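Local coordinates for protein putative acetyltransferase (Nocardia farcinica, PDB 3D9W) that probably transfers acetyl groups from acetyl-CoA to arylamine substrates, at residues A36-L41 with R131-D136; R145-R150 with F163-R168; D236-I241 with G257-V262. One frame throughout, in Å; residues are numbered along the deposited sequence.

How the contacts relate
Contacts 1 and 2 adjoin, their centres about 12 Å apart, because strands 132-135 and 147-148 are neighbours in the larger antiparallel sheet, joined by probable hydrogen bonds from V132 O to L149 N (2.7 Å) and from M134 N to Y147 O (2.8 Å). Contact 1 sets a helix on this sheet, and contact 2 ties its edge to strand 161-169. D136, at the end of contact 1, probably belongs to the active site. Contact 3 lies across the chain's centre, about 33 Å centre to centre from both others. It joins the smaller sheet to helix 259-265, its nearest atoms about 17 Å from contact 1 and about 16 Å from contact 2.

Contact 1 (A36-L41 with R131-D136); sequences ATLREL and RVWMCD
L38 of helix 35-48 packs against W133 and C135 of strand 132-135 in a small apolar helix-on-sheet contact, where the helical part of the arylamine N-acetyltransferase fold meets its larger antiparallel sheet. One leucine carries the helix side of the contact. Its CG stands anti to the backbone N (chi1 -172°), which carries CG out toward the strand, with chi2 of 63° setting the two methyls. There they divide the work: CD1 comes to 3.7 Å from C135 SG, while CD2 rests 3.8 Å from W133 CB, at the root of the indole and oblique to its ring. The thiol thus touches both the branch point and the methyls of L38. Strand alternation explains the pairing, since W133 and C135 turn their side chains to the helix and M134, between them, points to the other side of the sheet. No hydrogen bond crosses the interface; between these two segments the contacts are all apolar. The same core is shared with helix 82-95 and the neighbouring strand 117-125: L38 also meets L93 and V124, and C135 touches F89 as well as V42 of helix 35-48. C135 directly precedes D136, where the character of the strand changes, for D136 bonds to H119 and forms a salt bridge with R190. This is consistent with the Asp-His pair of the Cys-His-Asp triad known in the family. At the other end of the tryptophan, the indole meets the guanidinium of R131 edge to face, W133 CZ2 standing over the centre of that group.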
loop_
_atom_site.group_PDB
_atom_site.type_symbol
_atom_site.label_atom_id
_atom_site.label_comp_id
_atom_site.label_asym_id
_atom_site.label_seq_id
_atom_site.Cartn_x
_atom_site.Cartn_y
_atom_site.Cartn_z
ATOM N N ALA A 36 4.272 -4.677 19.810
ATOM C CA ALA A 36 4.821 -5.936 19.315
ATOM C C ALA A 36 3.911 -6.505 18.233
ATOM O O ALA A 36 4.381 -7.001 17.206
ATOM C CB ALA A 36 4.975 -6.927 20.448
ATOM N N THR A 37 2.607 -6.422 18.467
ATOM C CA THR A 37 1.625 -6.906 17.510
ATOM C C THR A 37 1.628 -6.031 16.253
ATOM O O THR A 37 1.651 -6.540 15.130
ATOM C CB THR A 37 0.217 -6.907 18.135
ATOM O OG1 THR A 37 0.080 -8.059 18.973
ATOM C CG2 THR A 37 -0.864 -6.911 17.056
ATOM N N LEU A 38 1.608 -4.714 16.445
ATOM C CA LEU A 38 1.601 -3.791 15.314
ATOM C C LEU A 38 2.802 -4.014 14.423
ATOM O O LEU A 38 2.687 -3.984 13.206
ATOM C CB LEU A 38 1.590 -2.340 15.791
ATOM C CG LEU A 38 1.380 -1.279 14.710
ATOM C CD1 LEU A 38 0.023 -1.450 14.058
ATOM C CD2 LEU A 38 1.492 0.082 15.341
ATOM N N ARG A 39 3.960 -4.236 15.027
ATOM C CA ARG A 39 5.166 -4.465 14.246
ATOM C C ARG A 39 5.078 -5.751 13.437
ATOM O O ARG A 39 5.766 -5.891 12.434
ATOM C CB ARG A 39 6.398 -4.503 15.151
ATOM C CG ARG A 39 6.937 -3.128 15.538
ATOM C CD ARG A 39 8.106 -3.272 16.504
ATOM N NE ARG A 39 9.139 -4.200 16.019
ATOM C CZ ARG A 39 10.196 -3.852 15.286
ATOM N NH1 ARG A 39 10.387 -2.581 14.940
ATOM N NH2 ARG A 39 11.061 -4.782 14.898
ATOM N N GLU A 40 4.228 -6.686 13.863
ATOM C CA GLU A 40 4.083 -7.939 13.120
ATOM C C GLU A 40 2.953 -7.852 12.105
ATOM O O GLU A 40 3.033 -8.424 11.026
ATOM C CB GLU A 40 3.815 -9.119 14.047
ATOM C CG GLU A 40 4.131 -10.450 13.381
ATOM C CD GLU A 40 3.484 -11.619 14.088
ATOM O OE1 GLU A 40 3.490 -11.622 15.344
ATOM O OE2 GLU A 40 2.980 -12.531 13.389
ATOM N N LEU A 41 1.896 -7.138 12.461
ATOM C CA LEU A 41 0.774 -6.976 11.561
ATOM C C LEU A 41 1.282 -6.337 10.278
ATOM O O LEU A 41 1.026 -6.834 9.182
ATOM C CB LEU A 41 -0.293 -6.095 12.208
ATOM C CG LEU A 41 -1.012 -6.689 13.427
ATOM C CD1 LEU A 41 -2.056 -5.704 13.965
ATOM C CD2 LEU A 41 -1.693 -7.988 13.021
ATOM N N ARG A 131 3.265 6.922 21.946
ATOM C CA ARG A 131 3.958 7.112 20.677
ATOM C C ARG A 131 3.010 6.918 19.524
ATOM O O ARG A 131 2.109 6.103 19.591
ATOM C CB ARG A 131 5.127 6.153 20.553
ATOM C CG ARG A 131 6.287 6.539 21.429
ATOM C CD ARG A 131 6.866 5.325 22.072
ATOM N NE ARG A 131 7.986 4.759 21.343
ATOM C CZ ARG A 131 8.331 3.484 21.450
ATOM N NH1 ARG A 131 7.614 2.687 22.241
ATOM N NH2 ARG A 131 9.400 3.012 20.807
ATOM N N VAL A 132 3.219 7.687 18.467
ATOM C CA VAL A 132 2.382 7.627 17.278
ATOM C C VAL A 132 3.083 6.842 16.177
ATOM O O VAL A 132 4.227 7.135 15.828
ATOM C CB VAL A 132 2.092 9.039 16.768
ATOM C CG1 VAL A 132 1.295 8.982 15.483
ATOM C CG2 VAL A 132 1.350 9.818 17.837
ATOM N N TRP A 133 2.403 5.843 15.628
ATOM C CA TRP A 133 3.000 5.047 14.571
ATOM C C TRP A 133 2.305 5.193 13.227
ATOM O O TRP A 133 1.073 5.178 13.137
ATOM C CB TRP A 133 3.046 3.581 14.981
ATOM C CG TRP A 133 3.805 3.406 16.233
ATOM C CD1 TRP A 133 3.310 3.430 17.506
ATOM C CD2 TRP A 133 5.219 3.271 16.354
ATOM N NE1 TRP A 133 4.334 3.322 18.415
ATOM C CE2 TRP A 133 5.519 3.221 17.735
ATOM C CE3 TRP A 133 6.267 3.192 15.429
ATOM C CZ2 TRP A 133 6.823 3.092 18.216
ATOM C CZ3 TRP A 133 7.562 3.067 15.901
ATOM C CH2 TRP A 133 7.830 3.018 17.289
ATOM N N MET A 134 3.117 5.348 12.183
ATOM C CA MET A 134 2.616 5.484 10.827
ATOM C C MET A 134 2.672 4.129 10.160
ATOM O O MET A 134 3.734 3.523 10.076
ATOM C CB MET A 134 3.475 6.469 10.042
ATOM C CG MET A 134 3.385 7.888 10.546
ATOM S SD MET A 134 1.694 8.444 10.465
ATOM C CE MET A 134 1.397 8.264 8.694
ATOM N N CYS A 135 1.523 3.642 9.707
ATOM C CA CYS A 135 1.473 2.352 9.025
ATOM C C CYS A 135 1.148 2.554 7.547
ATOM O O CYS A 135 0.034 2.928 7.178
ATOM C CB CYS A 135 0.436 1.434 9.682
ATOM S SG CYS A 135 0.804 1.019 11.417
ATOM N N ASP A 136 2.154 2.337 6.709
ATOM C CA ASP A 136 1.999 2.464 5.267
ATOM C C ASP A 136 2.009 1.044 4.717
ATOM O O ASP A 136 3.042 0.511 4.310
ATOM C CB ASP A 136 3.144 3.285 4.687
ATOM C CG ASP A 136 2.997 3.500 3.206
ATOM O OD1 ASP A 136 1.850 3.390 2.727
ATOM O OD2 ASP A 136 4.016 3.781 2.528
#

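Contact 2 (R145-R150 with F163-R168); sequences RPYELR and FRLERR
L165, on strand 161-169, reaches across to the run from Y147 to R150 and is its strand's partner in every close approach of this contact. CB lies 3.9 Å from R150 O. One atom further out, CG lies 4.0 Å from both CD2 and CE2 of Y147. The tip, CD1, has the carbonyl oxygens of E148 and R150 among its neighbours, meets Y147 CD2 at 4.0 Å near the plane of the ring, and approaches L149 CD2 at 4.4 Å. The two side chains of Y147 and L165 cross at about a right angle. A chi1 of 57° sets CG of Y147 between its backbone N and carbonyl carbon, and from there the ring presents its edge to L165; its hydroxyl is hydrogen-bonded to Y191. The chain bends around the leucine tip through an inverse gamma turn centred on L149. Within the same segment, R150 NE forms a salt bridge to E148 OE1 (2.8 Å), meeting the oxygen from above the carboxylate plane. W177 of strand 175-183 also packs on L165. Bringing the outermost strand 147-148 up to strand 161-169, near the opposite end of the same sheet, is consistent with the beta-barrel domain of this family.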
loop_
_atom_site.group_PDB
_atom_site.type_symbol
_atom_site.label_atom_id
_atom_site.label_comp_id
_atom_site.label_asym_id
_atom_site.label_seq_id
_atom_site.Cartn_x
_atom_site.Cartn_y
_atom_site.Cartn_z
ATOM N N ARG A 145 7.472 -2.481 8.580
ATOM C CA ARG A 145 7.366 -2.205 10.020
ATOM C C ARG A 145 6.886 -0.773 10.079
ATOM O O ARG A 145 7.238 0.031 9.222
ATOM C CB ARG A 145 8.720 -2.287 10.738
ATOM C CG ARG A 145 9.472 -3.597 10.539
ATOM C CD ARG A 145 9.855 -4.228 11.853
ATOM N NE ARG A 145 8.856 -5.179 12.329
ATOM C CZ ARG A 145 8.967 -6.502 12.225
ATOM N NH1 ARG A 145 10.036 -7.036 11.652
ATOM N NH2 ARG A 145 8.018 -7.293 12.722
ATOM N N PRO A 146 6.069 -0.433 11.079
ATOM C CA PRO A 146 5.595 0.946 11.154
ATOM C C PRO A 146 6.730 1.886 11.546
ATOM O O PRO A 146 7.678 1.486 12.218
ATOM C CB PRO A 146 4.516 0.871 12.221
ATOM C CG PRO A 146 5.071 -0.160 13.160
ATOM C CD PRO A 146 5.582 -1.224 12.221
ATOM N N TYR A 147 6.650 3.131 11.100
ATOM C CA TYR A 147 7.663 4.102 11.463
ATOM C C TYR A 147 7.028 5.156 12.358
ATOM O O TYR A 147 5.928 5.633 12.091
ATOM C CB TYR A 147 8.296 4.741 10.224
ATOM C CG TYR A 147 7.354 5.420 9.263
ATOM C CD1 TYR A 147 6.729 4.706 8.245
ATOM C CD2 TYR A 147 7.152 6.798 9.321
ATOM C CE1 TYR A 147 5.938 5.349 7.302
ATOM C CE2 TYR A 147 6.364 7.450 8.389
ATOM C CZ TYR A 147 5.762 6.723 7.380
ATOM O OH TYR A 147 4.997 7.384 6.446
ATOM N N GLU A 148 7.722 5.486 13.440
ATOM C CA GLU A 148 7.233 6.460 14.405
ATOM C C GLU A 148 6.995 7.828 13.776
ATOM O O GLU A 148 7.772 8.276 12.927
ATOM C CB GLU A 148 8.225 6.565 15.563
ATOM C CG GLU A 148 7.928 7.678 16.548
ATOM C CD GLU A 148 8.580 7.446 17.899
ATOM O OE1 GLU A 148 9.795 7.137 17.934
ATOM O OE2 GLU A 148 7.876 7.581 18.927
ATOM N N LEU A 149 5.922 8.495 14.189
ATOM C CA LEU A 149 5.603 9.808 13.638
ATOM C C LEU A 149 6.400 10.932 14.297
ATOM O O LEU A 149 5.814 11.798 14.939
ATOM C CB LEU A 149 4.104 10.108 13.789
ATOM C CG LEU A 149 3.419 11.071 12.806
ATOM C CD1 LEU A 149 2.720 12.162 13.579
ATOM C CD2 LEU A 149 4.424 11.666 11.824
ATOM N N ARG A 150 7.724 10.925 14.141
ATOM C CA ARG A 150 8.570 11.978 14.711
ATOM C C ARG A 150 9.764 12.272 13.797
ATOM O O ARG A 150 10.184 11.425 13.023
ATOM C CB ARG A 150 9.091 11.576 16.090
ATOM C CG ARG A 150 10.185 10.532 16.039
ATOM C CD ARG A 150 10.709 10.219 17.422
ATOM N NE ARG A 150 11.649 9.102 17.400
ATOM C CZ ARG A 150 12.904 9.181 16.970
ATOM N NH1 ARG A 150 13.387 10.334 16.523
ATOM N NH2 ARG A 150 13.675 8.101 16.980
ATOM N N PHE A 163 15.508 4.505 5.382
ATOM C CA PHE A 163 14.595 5.642 5.290
ATOM C C PHE A 163 15.066 6.867 6.078
ATOM O O PHE A 163 16.097 6.844 6.760
ATOM C CB PHE A 163 13.206 5.268 5.822
ATOM C CG PHE A 163 12.557 4.131 5.099
ATOM C CD1 PHE A 163 11.844 4.349 3.932
ATOM C CD2 PHE A 163 12.655 2.835 5.591
ATOM C CE1 PHE A 163 11.232 3.286 3.261
ATOM C CE2 PHE A 163 12.052 1.769 4.932
ATOM C CZ PHE A 163 11.338 1.995 3.763
ATOM N N ARG A 164 14.258 7.924 5.976
ATOM C CA ARG A 164 14.465 9.212 6.638
ATOM C C ARG A 164 13.107 9.893 6.727
ATOM O O ARG A 164 12.458 10.114 5.710
ATOM C CB ARG A 164 15.387 10.125 5.821
ATOM C CG ARG A 164 16.861 9.813 5.880
ATOM C CD ARG A 164 17.625 10.695 4.887
ATOM N NE ARG A 164 19.036 10.315 4.801
ATOM C CZ ARG A 164 19.895 10.769 3.889
ATOM N NH1 ARG A 164 19.487 11.637 2.962
ATOM N NH2 ARG A 164 21.167 10.356 3.908
ATOM N N LEU A 165 12.673 10.209 7.939
ATOM C CA LEU A 165 11.405 10.896 8.117
ATOM C C LEU A 165 11.773 12.355 8.353
ATOM O O LEU A 165 12.598 12.675 9.215
ATOM C CB LEU A 165 10.633 10.353 9.322
ATOM C CG LEU A 165 9.110 10.287 9.156
ATOM C CD1 LEU A 165 8.456 10.346 10.522
ATOM C CD2 LEU A 165 8.605 11.435 8.302
ATOM N N GLU A 166 11.152 13.237 7.587
ATOM C CA GLU A 166 11.442 14.651 7.692
ATOM C C GLU A 166 10.188 15.459 7.993
ATOM O O GLU A 166 9.125 15.168 7.449
ATOM C CB GLU A 166 12.056 15.086 6.377
ATOM C CG GLU A 166 12.530 16.499 6.292
ATOM C CD GLU A 166 13.653 16.608 5.283
ATOM O OE1 GLU A 166 14.732 16.024 5.564
ATOM O OE2 GLU A 166 13.458 17.247 4.218
ATOM N N ARG A 167 10.310 16.453 8.873
ATOM C CA ARG A 167 9.175 17.310 9.212
ATOM C C ARG A 167 9.419 18.726 8.705
ATOM O O ARG A 167 10.303 19.427 9.187
ATOM C CB ARG A 167 8.916 17.361 10.724
ATOM C CG ARG A 167 7.449 17.709 11.045
ATOM C CD ARG A 167 7.254 18.965 11.892
ATOM N NE ARG A 167 7.556 18.739 13.304
ATOM C CZ ARG A 167 8.675 19.142 13.904
ATOM N NH1 ARG A 167 9.603 19.801 13.214
ATOM N NH2 ARG A 167 8.873 18.874 15.191
ATOM N N ARG A 168 8.632 19.139 7.724
ATOM C CA ARG A 168 8.766 20.465 7.158
ATOM C C ARG A 168 7.527 21.277 7.486
ATOM O O ARG A 168 6.646 20.824 8.226
ATOM C CB ARG A 168 8.914 20.381 5.636
ATOM C CG ARG A 168 10.184 19.726 5.143
ATOM C CD ARG A 168 10.257 19.802 3.616
ATOM N NE ARG A 168 11.334 18.962 3.093
ATOM C CZ ARG A 168 11.544 18.695 1.801
ATOM N NH1 ARG A 168 10.745 19.211 0.864
ATOM N NH2 ARG A 168 12.549 17.885 1.447
#

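Contact 3 (D236-I241 with G257-V262); sequences DGLTLI and GELPEV
The bond from D236 N to T239 O, 2.9 Å long, closes the two-residue hairpin loop that presents L238 to L259 and G237 to the same leucine. The return bond, T239 N to D236 O, is weak. G237 and L238 have backbone angles close to those of a type II' turn, with G237 at phi 87° and psi -112°. Facing it lies the first part of helix 259-265. L238 CD2 touches L259 CD1 at 3.8 Å, the two leucines crossing at about a right angle, and L259 CD2 lies 4.2 Å from G237 O. One turn further along the helix and two residues further along the chain, a second pair forms: L240 and V262 meet tip to tip, L240 CD2 lying 4.0 Å from V262 CG1. With CG anti to the backbone N (chi1 180°), L240 extends toward the helix. Beside it, E258 OE1 is hydrogen-bonded to T255 N, while W284 also packs on L238 and F267 on V262. Hairpin and helix meet without any hydrogen bond or salt bridge across the contact, so between these segments the fit of four branched apolar side chains, without directional bonds, does the joining.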
loop_
_atom_site.group_PDB
_atom_site.type_symbol
_atom_site.label_atom_id
_atom_site.label_comp_id
_atom_site.label_asym_id
_atom_site.label_seq_id
_atom_site.Cartn_x
_atom_site.Cartn_y
_atom_site.Cartn_z
ATOM N N ASP A 236 5.947 -2.836 -14.311
ATOM C CA ASP A 236 5.504 -1.539 -14.811
ATOM C C ASP A 236 5.346 -1.635 -16.330
ATOM O O ASP A 236 6.221 -1.210 -17.096
ATOM C CB ASP A 236 6.541 -0.472 -14.429
ATOM C CG ASP A 236 6.086 0.945 -14.754
ATOM O OD1 ASP A 236 4.860 1.212 -14.747
ATOM O OD2 ASP A 236 6.972 1.800 -14.991
ATOM N N GLY A 237 4.214 -2.196 -16.747
ATOM C CA GLY A 237 3.943 -2.389 -18.156
ATOM C C GLY A 237 4.569 -3.715 -18.521
ATOM O O GLY A 237 4.122 -4.764 -18.067
ATOM N N LEU A 238 5.616 -3.675 -19.337
ATOM C CA LEU A 238 6.311 -4.894 -19.719
ATOM C C LEU A 238 7.723 -4.874 -19.148
ATOM O O LEU A 238 8.588 -5.636 -19.568
ATOM C CB LEU A 238 6.362 -5.030 -21.237
ATOM C CG LEU A 238 5.040 -5.276 -21.952
ATOM C CD1 LEU A 238 5.334 -5.414 -23.425
ATOM C CD2 LEU A 238 4.364 -6.533 -21.425
ATOM N N THR A 239 7.950 -3.990 -18.183
ATOM C CA THR A 239 9.257 -3.877 -17.546
ATOM C C THR A 239 9.173 -4.544 -16.185
ATOM O O THR A 239 8.375 -4.147 -15.340
ATOM C CB THR A 239 9.659 -2.408 -17.374
ATOM O OG1 THR A 239 9.564 -1.746 -18.635
ATOM C CG2 THR A 239 11.075 -2.296 -16.884
ATOM N N LEU A 240 9.985 -5.573 -15.985
ATOM C CA LEU A 240 9.982 -6.287 -14.718
ATOM C C LEU A 240 11.210 -5.909 -13.908
ATOM O O LEU A 240 12.348 -6.083 -14.352
ATOM C CB LEU A 240 9.960 -7.798 -14.958
ATOM C CG LEU A 240 9.957 -8.686 -13.713
ATOM C CD1 LEU A 240 8.770 -8.355 -12.844
ATOM C CD2 LEU A 240 9.910 -10.135 -14.130
ATOM N N ILE A 241 10.978 -5.388 -12.713
ATOM C CA ILE A 241 12.076 -4.977 -11.863
ATOM C C ILE A 241 12.089 -5.725 -10.552
ATOM O O ILE A 241 11.044 -6.016 -9.976
ATOM C CB ILE A 241 11.984 -3.498 -11.510
ATOM C CG1 ILE A 241 11.478 -2.703 -12.713
ATOM C CG2 ILE A 241 13.349 -2.999 -11.044
ATOM C CD1 ILE A 241 11.122 -1.265 -12.385
ATOM N N GLY A 257 3.114 -12.452 -23.986
ATOM C CA GLY A 257 2.954 -13.862 -23.685
ATOM C C GLY A 257 3.595 -14.291 -22.380
ATOM O O GLY A 257 3.196 -15.287 -21.788
ATOM N N GLU A 258 4.590 -13.534 -21.929
ATOM C CA GLU A 258 5.307 -13.838 -20.698
ATOM C C GLU A 258 4.576 -13.372 -19.442
ATOM O O GLU A 258 4.859 -13.844 -18.340
ATOM C CB GLU A 258 6.692 -13.180 -20.717
ATOM C CG GLU A 258 7.671 -13.699 -21.748
ATOM C CD GLU A 258 9.032 -13.016 -21.633
ATOM O OE1 GLU A 258 9.095 -11.778 -21.832
ATOM O OE2 GLU A 258 10.035 -13.715 -21.334
ATOM N N LEU A 259 3.635 -12.451 -19.612
ATOM C CA LEU A 259 2.901 -11.905 -18.481
ATOM C C LEU A 259 2.209 -12.892 -17.546
ATOM O O LEU A 259 2.439 -12.853 -16.339
ATOM C CB LEU A 259 1.907 -10.855 -18.968
ATOM C CG LEU A 259 2.552 -9.559 -19.459
ATOM C CD1 LEU A 259 1.493 -8.663 -20.048
ATOM C CD2 LEU A 259 3.269 -8.861 -18.311
ATOM N N PRO A 260 1.358 -13.794 -18.081
ATOM C CA PRO A 260 0.657 -14.770 -17.234
ATOM C C PRO A 260 1.514 -15.475 -16.193
ATOM O O PRO A 260 1.175 -15.498 -15.013
ATOM C CB PRO A 260 0.075 -15.742 -18.254
ATOM C CG PRO A 260 -0.267 -14.847 -19.367
ATOM C CD PRO A 260 0.972 -13.982 -19.491
ATOM N N GLU A 261 2.630 -16.040 -16.638
ATOM C CA GLU A 261 3.526 -16.759 -15.749
ATOM C C GLU A 261 4.164 -15.875 -14.696
ATOM O O GLU A 261 4.194 -16.230 -13.520
ATOM C CB GLU A 261 4.616 -17.460 -16.552
ATOM C CG GLU A 261 5.704 -18.048 -15.692
ATOM C CD GLU A 261 6.341 -19.258 -16.311
ATOM O OE1 GLU A 261 5.658 -20.282 -16.448
ATOM O OE2 GLU A 261 7.526 -19.187 -16.662
ATOM N N VAL A 262 4.687 -14.730 -15.125
ATOM C CA VAL A 262 5.328 -13.792 -14.208
ATOM C C VAL A 262 4.342 -13.335 -13.145
ATOM O O VAL A 262 4.686 -13.236 -11.972
ATOM C CB VAL A 262 5.859 -12.555 -14.963
ATOM C CG1 VAL A 262 6.169 -11.437 -13.992
ATOM C CG2 VAL A 262 7.108 -12.927 -15.741
#